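Local coordinates for protein Ifi204 (PDB 5YZW) that probably acts as an innate immune DNA sensor, recognising DNA through its HIN domain, at residues Met32-Val37 / Arg45-Asp50. Numbering follows the deposited sequence.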
ATOM      1  N   MET A  32      -5.216   4.266 -10.225  1.00 41.02           N
ATOM      2  CA  MET A  32      -3.882   4.022  -9.696  1.00 42.96           C
ATOM      3  C   MET A  32      -3.811   2.560  -9.273  1.00 47.03           C
ATOM      4  O   MET A  32      -4.838   1.882  -9.175  1.00 43.95           O
ATOM      5  CB  MET A  32      -3.582   4.968  -8.528  1.00 43.62           C
ATOM      6  CG  MET A  32      -4.210   4.515  -7.222  1.00 49.20           C
ATOM      7  SD  MET A  32      -3.987   5.701  -5.894  1.00 49.59           S
ATOM      8  CE  MET A  32      -2.291   5.332  -5.412  1.00 46.83           C
ATOM      9  N   PHE A  33      -2.584   2.057  -9.060  1.00 39.46           N
ATOM     10  CA  PHE A  33      -2.398   0.863  -8.240  1.00 36.97           C
ATOM     11  C   PHE A  33      -1.159   1.036  -7.371  1.00 39.04           C
ATOM     12  O   PHE A  33      -0.374   1.981  -7.535  1.00 41.95           O
ATOM     13  CB  PHE A  33      -2.334  -0.443  -9.055  1.00 37.81           C
ATOM     14  CG  PHE A  33      -1.226  -0.485 -10.088  1.00 44.64           C
ATOM     15  CD1 PHE A  33       0.052  -0.907  -9.739  1.00 39.45           C
ATOM     16  CD2 PHE A  33      -1.473  -0.141 -11.399  1.00 42.02           C
ATOM     17  CE1 PHE A  33       1.099  -0.978 -10.703  1.00 41.42           C
ATOM     18  CE2 PHE A  33      -0.442  -0.197 -12.372  1.00 45.60           C
ATOM     19  CZ  PHE A  33       0.838  -0.613 -12.012  1.00 41.22           C
ATOM     20  N   HIS A  34      -1.018   0.124  -6.408  1.00 38.98           N
ATOM     21  CA  HIS A  34       0.094   0.095  -5.466  1.00 40.67           C
ATOM     22  C   HIS A  34       0.982  -1.096  -5.794  1.00 45.86           C
ATOM     23  O   HIS A  34       0.491  -2.148  -6.220  1.00 41.04           O
ATOM     24  CB  HIS A  34      -0.392  -0.037  -4.014  1.00 37.72           C
ATOM     25  CG  HIS A  34      -0.965   1.218  -3.435  1.00 44.74           C
ATOM     26  ND1 HIS A  34      -0.204   2.146  -2.755  1.00 46.96           N
ATOM     27  CD2 HIS A  34      -2.237   1.675  -3.394  1.00 45.31           C
ATOM     28  CE1 HIS A  34      -0.980   3.136  -2.351  1.00 45.22           C
ATOM     29  NE2 HIS A  34      -2.218   2.879  -2.734  1.00 45.63           N
ATOM     30  N   ALA A  35       2.290  -0.928  -5.602  1.00 38.77           N
ATOM     31  CA  ALA A  35       3.247  -2.004  -5.795  1.00 42.76           C
ATOM     32  C   ALA A  35       4.295  -1.925  -4.700  1.00 40.74           C
ATOM     33  O   ALA A  35       4.612  -0.839  -4.198  1.00 40.96           O
ATOM     34  CB  ALA A  35       3.943  -1.931  -7.170  1.00 42.11           C
ATOM     35  N   THR A  36       4.823  -3.087  -4.330  1.00 39.75           N
ATOM     36  CA  THR A  36       6.039  -3.188  -3.534  1.00 41.98           C
ATOM     37  C   THR A  36       7.155  -3.710  -4.436  1.00 45.02           C
ATOM     38  O   THR A  36       6.939  -4.669  -5.188  1.00 44.77           O
ATOM     39  CB  THR A  36       5.809  -4.105  -2.331  1.00 39.30           C
ATOM     40  OG1 THR A  36       4.847  -3.490  -1.463  1.00 51.78           O
ATOM     41  CG2 THR A  36       7.098  -4.306  -1.556  1.00 41.34           C
ATOM     42  N   VAL A  37       8.309  -3.030  -4.439  1.00 43.85           N
ATOM     43  CA  VAL A  37       9.437  -3.405  -5.298  1.00 40.55           C
ATOM     44  C   VAL A  37      10.703  -3.398  -4.454  1.00 47.10           C
ATOM     45  O   VAL A  37      10.716  -2.907  -3.324  1.00 42.36           O
ATOM     46  CB  VAL A  37       9.621  -2.487  -6.525  1.00 34.89           C
ATOM     47  CG1 VAL A  37       8.376  -2.460  -7.395  1.00 35.65           C
ATOM     48  CG2 VAL A  37      10.065  -1.079  -6.117  1.00 35.12           C
ATOM     49  N   ARG A  45       7.824   1.282  -1.591  1.00 37.15           N
ATOM     50  CA  ARG A  45       6.395   1.274  -1.855  1.00 39.00           C
ATOM     51  C   ARG A  45       6.098   2.277  -2.960  1.00 38.00           C
ATOM     52  O   ARG A  45       6.513   3.434  -2.879  1.00 41.08           O
ATOM     53  CB  ARG A  45       5.621   1.590  -0.571  1.00 44.28           C
ATOM     54  CG  ARG A  45       5.383   0.349   0.242  1.00 52.53           C
ATOM     55  CD  ARG A  45       5.113   0.659   1.716  1.00 61.50           C
ATOM     56  NE  ARG A  45       5.076  -0.568   2.509  1.00 74.52           N
ATOM     57  CZ  ARG A  45       4.500  -0.677   3.702  1.00 90.10           C
ATOM     58  NH1 ARG A  45       3.900   0.372   4.254  1.00 86.36           N
ATOM     59  NH2 ARG A  45       4.522  -1.838   4.340  1.00100.23           N
ATOM     60  N   VAL A  46       5.421   1.816  -4.008  1.00 36.62           N
ATOM     61  CA  VAL A  46       5.258   2.550  -5.254  1.00 36.91           C
ATOM     62  C   VAL A  46       3.784   2.850  -5.469  1.00 41.30           C
ATOM     63  O   VAL A  46       2.939   1.955  -5.343  1.00 40.02           O
ATOM     64  CB  VAL A  46       5.807   1.753  -6.455  1.00 40.08           C
ATOM     65  CG1 VAL A  46       5.656   2.559  -7.749  1.00 39.11           C
ATOM     66  CG2 VAL A  46       7.266   1.387  -6.218  1.00 35.94           C
ATOM     67  N   LYS A  47       3.494   4.091  -5.847  1.00 41.50           N
ATOM     68  CA  LYS A  47       2.188   4.519  -6.319  1.00 41.41           C
ATOM     69  C   LYS A  47       2.278   4.767  -7.817  1.00 45.39           C
ATOM     70  O   LYS A  47       3.033   5.642  -8.261  1.00 44.99           O
ATOM     71  CB  LYS A  47       1.745   5.783  -5.591  1.00 39.67           C
ATOM     72  CG  LYS A  47       1.162   5.521  -4.206  1.00 36.40           C
ATOM     73  CD  LYS A  47       1.105   6.820  -3.384  1.00 42.20           C
ATOM     74  CE  LYS A  47       0.336   6.634  -2.062  1.00 43.97           C
ATOM     75  NZ  LYS A  47       0.246   7.933  -1.354  1.00 41.11           N
ATOM     76  N   VAL A  48       1.520   3.995  -8.589  1.00 38.12           N
ATOM     77  CA  VAL A  48       1.537   4.046 -10.045  1.00 41.99           C
ATOM     78  C   VAL A  48       0.255   4.723 -10.488  1.00 45.32           C
ATOM     79  O   VAL A  48      -0.840   4.158 -10.341  1.00 43.04           O
ATOM     80  CB  VAL A  48       1.675   2.647 -10.654  1.00 43.47           C
ATOM     81  CG1 VAL A  48       1.618   2.724 -12.175  1.00 50.11           C
ATOM     82  CG2 VAL A  48       2.989   2.003 -10.171  1.00 41.12           C
ATOM     83  N   PHE A  49       0.381   5.942 -11.024  1.00 42.13           N
ATOM     84  CA  PHE A  49      -0.782   6.716 -11.452  1.00 48.32           C
ATOM     85  C   PHE A  49      -1.071   6.632 -12.951  1.00 53.66           C
ATOM     86  O   PHE A  49      -2.087   7.179 -13.396  1.00 51.13           O
ATOM     87  CB  PHE A  49      -0.614   8.183 -11.040  1.00 50.44           C
ATOM     88  CG  PHE A  49      -0.573   8.385  -9.552  1.00 53.85           C
ATOM     89  CD1 PHE A  49      -1.735   8.288  -8.794  1.00 51.76           C
ATOM     90  CD2 PHE A  49       0.630   8.643  -8.902  1.00 41.53           C
ATOM     91  CE1 PHE A  49      -1.706   8.466  -7.415  1.00 50.14           C
ATOM     92  CE2 PHE A  49       0.661   8.822  -7.533  1.00 50.15           C
ATOM     93  CZ  PHE A  49      -0.515   8.735  -6.788  1.00 55.19           C
ATOM     94  N   ASP A  50      -0.212   5.977 -13.743  1.00 49.26           N
ATOM     95  CA  ASP A  50      -0.517   5.619 -15.132  1.00 50.85           C
ATOM     96  C   ASP A  50      -0.737   4.109 -15.158  1.00 50.49           C
ATOM     97  O   ASP A  50       0.221   3.332 -15.259  1.00 44.62           O
ATOM     98  CB  ASP A  50       0.611   6.030 -16.080  1.00 50.91           C
ATOM     99  CG  ASP A  50       0.236   5.870 -17.548  1.00 54.25           C
ATOM    100  OD1 ASP A  50      -0.771   5.194 -17.857  1.00 48.68           O
ATOM    101  OD2 ASP A  50       0.965   6.414 -18.403  1.00 53.24           O
TER
HETATM  102  O   HOH W   1       2.351   1.314  -2.503  1.00 44.83           O
HETATM  103  O   HOH W   2       5.763  -3.291   1.627  1.00 80.09           O
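The antiparallel β-hairpin of strands 30-38 and 43-48, part of the first OB-type β-sheet of this HIN domain, pairs F33 with V48 and A35 with V46 through two hydrogen-bonded rings. F33 N reaches V48 O at 3.0 Å, and V46 N returns to A35 O at 2.8 Å. F33, A35, V46 and V48 share one apolar face. There the F33 phenyl lies flat against V48, whose CB sits over the ring face 3.7 Å from its centroid. A chi1 of 59°, setting CG between the backbone N and carbonyl carbon, swings the ring to its partner; over that face, near the outer rim, V48 CG1 meets F33 CZ (3.4 Å) and CE2, and CG2 meets CE1. Were F33 cut back to an alanine, V48 would probably lose its aromatic cover and a gap would open beside F57. A35, with only a methyl, packs CB on V46 CB at 4.2 Å, and V46 CG2 meets V37 CG2 at 3.7 Å.

On the other face, the extended K47 chain runs beside H34, its CG 3.7 Å from H34 CE1, and both polar ends bond to H187. A water in the imidazole plane bridges H34 ND1 to V46 O, giving this carbonyl a second donor besides A35 N. Another links T36 OG1 to R45 NE. Flexible M32 sets SD obliquely beside the F49 ring, a Met-aromatic contact, and its bend at chi3 (-79°) turns CE toward F49 CE1 (3.8 Å) and K47 CG. Strand 11-25 flanks the hairpin beyond 32-37, while strand 74-77 runs parallel to 43-48, F74 making cation-pi contact with K47.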